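Local structure of superantigen-like protein SSL10 (Staphylococcus aureus subsp. aureus, 6LWT) at residues A[54-57]-A[58-61]; A[142-145]-A[146-150]. The protein probably blocks the classical complement pathway by binding the Fc region of human IgG and disturbing its contact with C1q, and probably impairs plasma clotting by binding prothrombin. All coordinates share one frame; numbering follows the deposited sequence.

Interaction 1: A[54-57]-A[58-61]; sequences LLPG and NDKS
P56 and D59 meet twice, through backbone and side chain. The carbonyl of P56 accepts D59 N at 3.0 Å (N-H...O 164°), the amide coming in from above the carbonyl plane. D59 CG stands beside its own backbone N (chi1 -44°), which brings the carboxylate back to the proline ring, with OD2 3.2 Å from both P56 CB and P56 CG; the other oxygen, OD1, has a long, weak ion pair with K62 NZ. The bond to P56 O is the first of a short 3-10 turn that starts at G57, just after strand 49-54 of the OB-fold domain. In the next turn K60 N reaches G57 O at 3.5 Å, a weak bond. That carbonyl gets a stronger donor from the side chain of the same lysine: K60 NZ lies 2.8 Å from G57 O, again above the carbonyl plane. The lysine can reach back because its chain bends at chi3 and chi4, curling CE to 3.2 Å from G57 O. N58 turns its amide elsewhere, and ND2 donates to the backbone carbonyl of K181, in the beta-grasp half of the chain.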
loop_
_atom_site.group_PDB
_atom_site.type_symbol
_atom_site.label_atom_id
_atom_site.label_comp_id
_atom_site.label_asym_id
_atom_site.label_seq_id
_atom_site.Cartn_x
_atom_site.Cartn_y
_atom_site.Cartn_z
ATOM N N LEU A 54 3.091 -2.417 13.535
ATOM C CA LEU A 54 1.823 -2.150 14.188
ATOM C C LEU A 54 0.710 -2.865 13.438
ATOM O O LEU A 54 0.562 -2.683 12.217
ATOM C CB LEU A 54 1.547 -0.651 14.231
ATOM C CG LEU A 54 0.196 -0.189 14.811
ATOM C CD1 LEU A 54 0.117 -0.454 16.305
ATOM C CD2 LEU A 54 -0.027 1.282 14.521
ATOM N N LEU A 55 -0.051 -3.682 14.163
ATOM C CA LEU A 55 -1.223 -4.351 13.626
ATOM C C LEU A 55 -2.450 -3.444 13.861
ATOM O O LEU A 55 -2.851 -3.265 15.005
ATOM C CB LEU A 55 -1.409 -5.714 14.296
ATOM C CG LEU A 55 -0.244 -6.699 14.188
ATOM C CD1 LEU A 55 -0.496 -7.930 15.051
ATOM C CD2 LEU A 55 0.008 -7.123 12.745
ATOM N N PRO A 56 -3.039 -2.861 12.789
ATOM C CA PRO A 56 -4.268 -2.045 12.927
ATOM C C PRO A 56 -5.418 -2.791 13.621
ATOM O O PRO A 56 -5.535 -4.013 13.469
ATOM C CB PRO A 56 -4.674 -1.750 11.477
ATOM C CG PRO A 56 -3.447 -1.971 10.656
ATOM C CD PRO A 56 -2.591 -2.954 11.382
ATOM N N GLY A 57 -6.251 -2.059 14.365
ATOM C CA GLY A 57 -7.325 -2.660 15.176
ATOM C C GLY A 57 -8.243 -3.594 14.401
ATOM O O GLY A 57 -8.694 -4.612 14.936
ATOM N N ASN A 58 -8.504 -3.249 13.136
ATOM C CA ASN A 58 -9.337 -4.062 12.226
ATOM C C ASN A 58 -8.846 -5.489 11.958
ATOM O O ASN A 58 -9.657 -6.353 11.597
ATOM C CB ASN A 58 -9.523 -3.348 10.869
ATOM C CG ASN A 58 -10.507 -2.181 10.938
ATOM O OD1 ASN A 58 -11.534 -2.273 11.600
ATOM N ND2 ASN A 58 -10.205 -1.087 10.232
ATOM N N ASP A 59 -7.543 -5.732 12.126
ATOM C CA ASP A 59 -6.924 -7.014 11.758
ATOM C C ASP A 59 -6.599 -7.940 12.940
ATOM O O ASP A 59 -5.952 -8.980 12.742
ATOM C CB ASP A 59 -5.660 -6.735 10.951
ATOM C CG ASP A 59 -5.877 -5.653 9.924
ATOM O OD1 ASP A 59 -6.651 -5.887 8.965
ATOM O OD2 ASP A 59 -5.305 -4.556 10.103
ATOM N N LYS A 60 -7.053 -7.578 14.146
ATOM C CA LYS A 60 -6.754 -8.353 15.370
ATOM C C LYS A 60 -7.134 -9.833 15.288
ATOM O O LYS A 60 -6.391 -10.692 15.769
ATOM C CB LYS A 60 -7.399 -7.716 16.609
ATOM C CG LYS A 60 -8.928 -7.625 16.607
ATOM C CD LYS A 60 -9.444 -6.997 17.901
ATOM C CE LYS A 60 -9.210 -5.486 17.980
ATOM N NZ LYS A 60 -10.268 -4.696 17.290
ATOM N N SER A 61 -8.276 -10.114 14.663
ATOM C CA SER A 61 -8.784 -11.487 14.521
ATOM C C SER A 61 -7.856 -12.436 13.762
ATOM O O SER A 61 -7.888 -13.648 13.997
ATOM C CB SER A 61 -10.153 -11.487 13.839
ATOM O OG SER A 61 -11.156 -11.178 14.775
#

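Interaction 2: A[142-145]-A[146-150]; sequences KHLI and EKYGL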
loop_
_atom_site.group_PDB
_atom_site.type_symbol
_atom_site.label_atom_id
_atom_site.label_comp_id
_atom_site.label_asym_id
_atom_site.label_seq_id
_atom_site.Cartn_x
_atom_site.Cartn_y
_atom_site.Cartn_z
ATOM N N LYS A 142 3.423 5.502 -6.054
ATOM C CA LYS A 142 4.793 5.596 -6.575
ATOM C C LYS A 142 4.825 5.585 -8.099
ATOM O O LYS A 142 5.559 6.379 -8.721
ATOM C CB LYS A 142 5.673 4.480 -6.025
ATOM C CG LYS A 142 7.163 4.698 -6.285
ATOM C CD LYS A 142 7.994 3.592 -5.646
ATOM C CE LYS A 142 7.953 2.327 -6.490
ATOM N NZ LYS A 142 8.971 1.319 -6.070
ATOM N N HIS A 143 4.021 4.701 -8.690
ATOM C CA HIS A 143 3.796 4.683 -10.148
ATOM C C HIS A 143 3.329 6.035 -10.687
ATOM O O HIS A 143 3.887 6.534 -11.675
ATOM C CB HIS A 143 2.804 3.564 -10.510
ATOM C CG HIS A 143 2.548 3.424 -11.980
ATOM N ND1 HIS A 143 1.407 3.909 -12.583
ATOM C CD2 HIS A 143 3.288 2.864 -12.969
ATOM C CE1 HIS A 143 1.452 3.657 -13.876
ATOM N NE2 HIS A 143 2.580 3.019 -14.140
ATOM N N LEU A 144 2.353 6.655 -10.023
ATOM C CA LEU A 144 1.827 7.932 -10.470
ATOM C C LEU A 144 2.823 9.062 -10.235
ATOM O O LEU A 144 2.865 10.011 -11.018
ATOM C CB LEU A 144 0.513 8.255 -9.783
ATOM C CG LEU A 144 -0.654 7.283 -10.013
ATOM C CD1 LEU A 144 -1.789 7.677 -9.093
ATOM C CD2 LEU A 144 -1.103 7.261 -11.459
ATOM N N ILE A 145 3.619 8.958 -9.172
ATOM C CA ILE A 145 4.683 9.946 -8.903
ATOM C C ILE A 145 5.723 9.890 -10.020
ATOM O O ILE A 145 6.040 10.920 -10.633
ATOM C CB ILE A 145 5.365 9.707 -7.529
ATOM C CG1 ILE A 145 4.404 10.073 -6.391
ATOM C CG2 ILE A 145 6.644 10.551 -7.416
ATOM C CD1 ILE A 145 4.747 9.463 -5.050
ATOM N N GLU A 146 6.225 8.687 -10.281
ATOM C CA GLU A 146 7.270 8.475 -11.269
ATOM C C GLU A 146 6.810 8.734 -12.698
ATOM O O GLU A 146 7.556 9.314 -13.477
ATOM C CB GLU A 146 7.854 7.060 -11.175
ATOM C CG GLU A 146 8.603 6.818 -9.877
ATOM C CD GLU A 146 9.037 5.376 -9.686
ATOM O OE1 GLU A 146 8.863 4.540 -10.601
ATOM O OE2 GLU A 146 9.583 5.083 -8.607
ATOM N N LYS A 147 5.608 8.291 -13.056
ATOM C CA LYS A 147 5.144 8.429 -14.453
ATOM C C LYS A 147 4.521 9.769 -14.780
ATOM O O LYS A 147 4.735 10.304 -15.869
ATOM C CB LYS A 147 4.163 7.309 -14.843
ATOM C CG LYS A 147 4.681 6.367 -15.917
ATOM C CD LYS A 147 3.535 5.843 -16.765
ATOM C CE LYS A 147 4.011 4.720 -17.674
ATOM N NZ LYS A 147 2.929 4.305 -18.610
ATOM N N TYR A 148 3.728 10.308 -13.864
ATOM C CA TYR A 148 2.910 11.495 -14.146
ATOM C C TYR A 148 3.211 12.703 -13.265
ATOM O O TYR A 148 2.550 13.752 -13.400
ATOM C CB TYR A 148 1.421 11.129 -14.057
ATOM C CG TYR A 148 1.047 9.931 -14.903
ATOM C CD1 TYR A 148 1.152 9.981 -16.289
ATOM C CD2 TYR A 148 0.596 8.738 -14.328
ATOM C CE1 TYR A 148 0.824 8.881 -17.081
ATOM C CE2 TYR A 148 0.264 7.635 -15.115
ATOM C CZ TYR A 148 0.375 7.717 -16.498
ATOM O OH TYR A 148 0.057 6.644 -17.305
ATOM N N GLY A 149 4.171 12.560 -12.357
ATOM C CA GLY A 149 4.584 13.676 -11.498
ATOM C C GLY A 149 3.667 13.963 -10.334
ATOM O O GLY A 149 3.704 15.080 -9.784
ATOM N N LEU A 150 2.851 12.978 -9.912
ATOM C CA LEU A 150 1.977 13.195 -8.763
ATOM C C LEU A 150 2.803 13.709 -7.584
ATOM O O LEU A 150 3.850 13.145 -7.295
ATOM C CB LEU A 150 1.280 11.907 -8.340
ATOM C CG LEU A 150 0.391 11.960 -7.099
ATOM C CD1 LEU A 150 -0.871 12.762 -7.334
ATOM C CD2 LEU A 150 0.039 10.528 -6.696
#
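L144 meets the ring of Y148 at its edge: L144 CD2 lies close to the ring plane, 3.6 Å from Y148 CD2. The tyrosine CG stands beside its own backbone N (chi1 -52°), which keeps the ring close to the leucine one turn back. One face of the same ring is covered by K147 CB, 3.8 Å above its centre, while the hydroxyl bonds to Y122 OH. L144 also touches L150, the two chains crossing at a slant with L144 CB 3.9 Å from L150 CD2. I145 lies against L150 as well, but its nearest approach there is to backbone, I145 CG1 to L150 O at 3.2 Å. All this happens at the C-terminal end of helix 133-148 of the beta-grasp domain, whose side chains L144 and Y148 pack on I109 of strand 106-110 while I145 turns to Y19 and Y22 of helix 14-22. The helix ends with Y148; G149, the first residue past it, has the positive phi (79°) of a left-handed conformation and lets the chain swing L150 back under the last turn. L144 O then takes two amides from opposite faces of its plane, Y148 N at 3.0 Å and L150 N at 3.2 Å. G149 N gives I145 O a weaker bond. On the outer side, K142 and E146 run alongside each other, pointing the same way. The carboxylate rests on the lysine's methylenes, E146 OE2 being 3.4 Å from K142 CG, whereas the charged ends stay too far apart for a salt bridge. H143 and K147 make a similar pair, the imidazole lying obliquely beside the lysine's aliphatic chain, and the K147 ammonium has a cation-pi contact with Y122.

Interaction 1 comes first along the chain, in the loop between strands 49-54 and 67-69 of the OB-fold domain; interaction 2 follows at the C-terminal end of helix 133-148 in the beta-grasp domain. Their centres are 30 Å apart and their nearest atoms about 20 Å, on opposite sides of the chain's centre, and they share no sheet or helix. Each thus belongs to one half of the two-domain architecture of the staphylococcal and streptococcal toxin family. The halves are nevertheless joined at interaction 1, where the N58 side chain bonds to K181 O of the later half; 142-150 also packs on helix 14-22, which comes from the start of the chain.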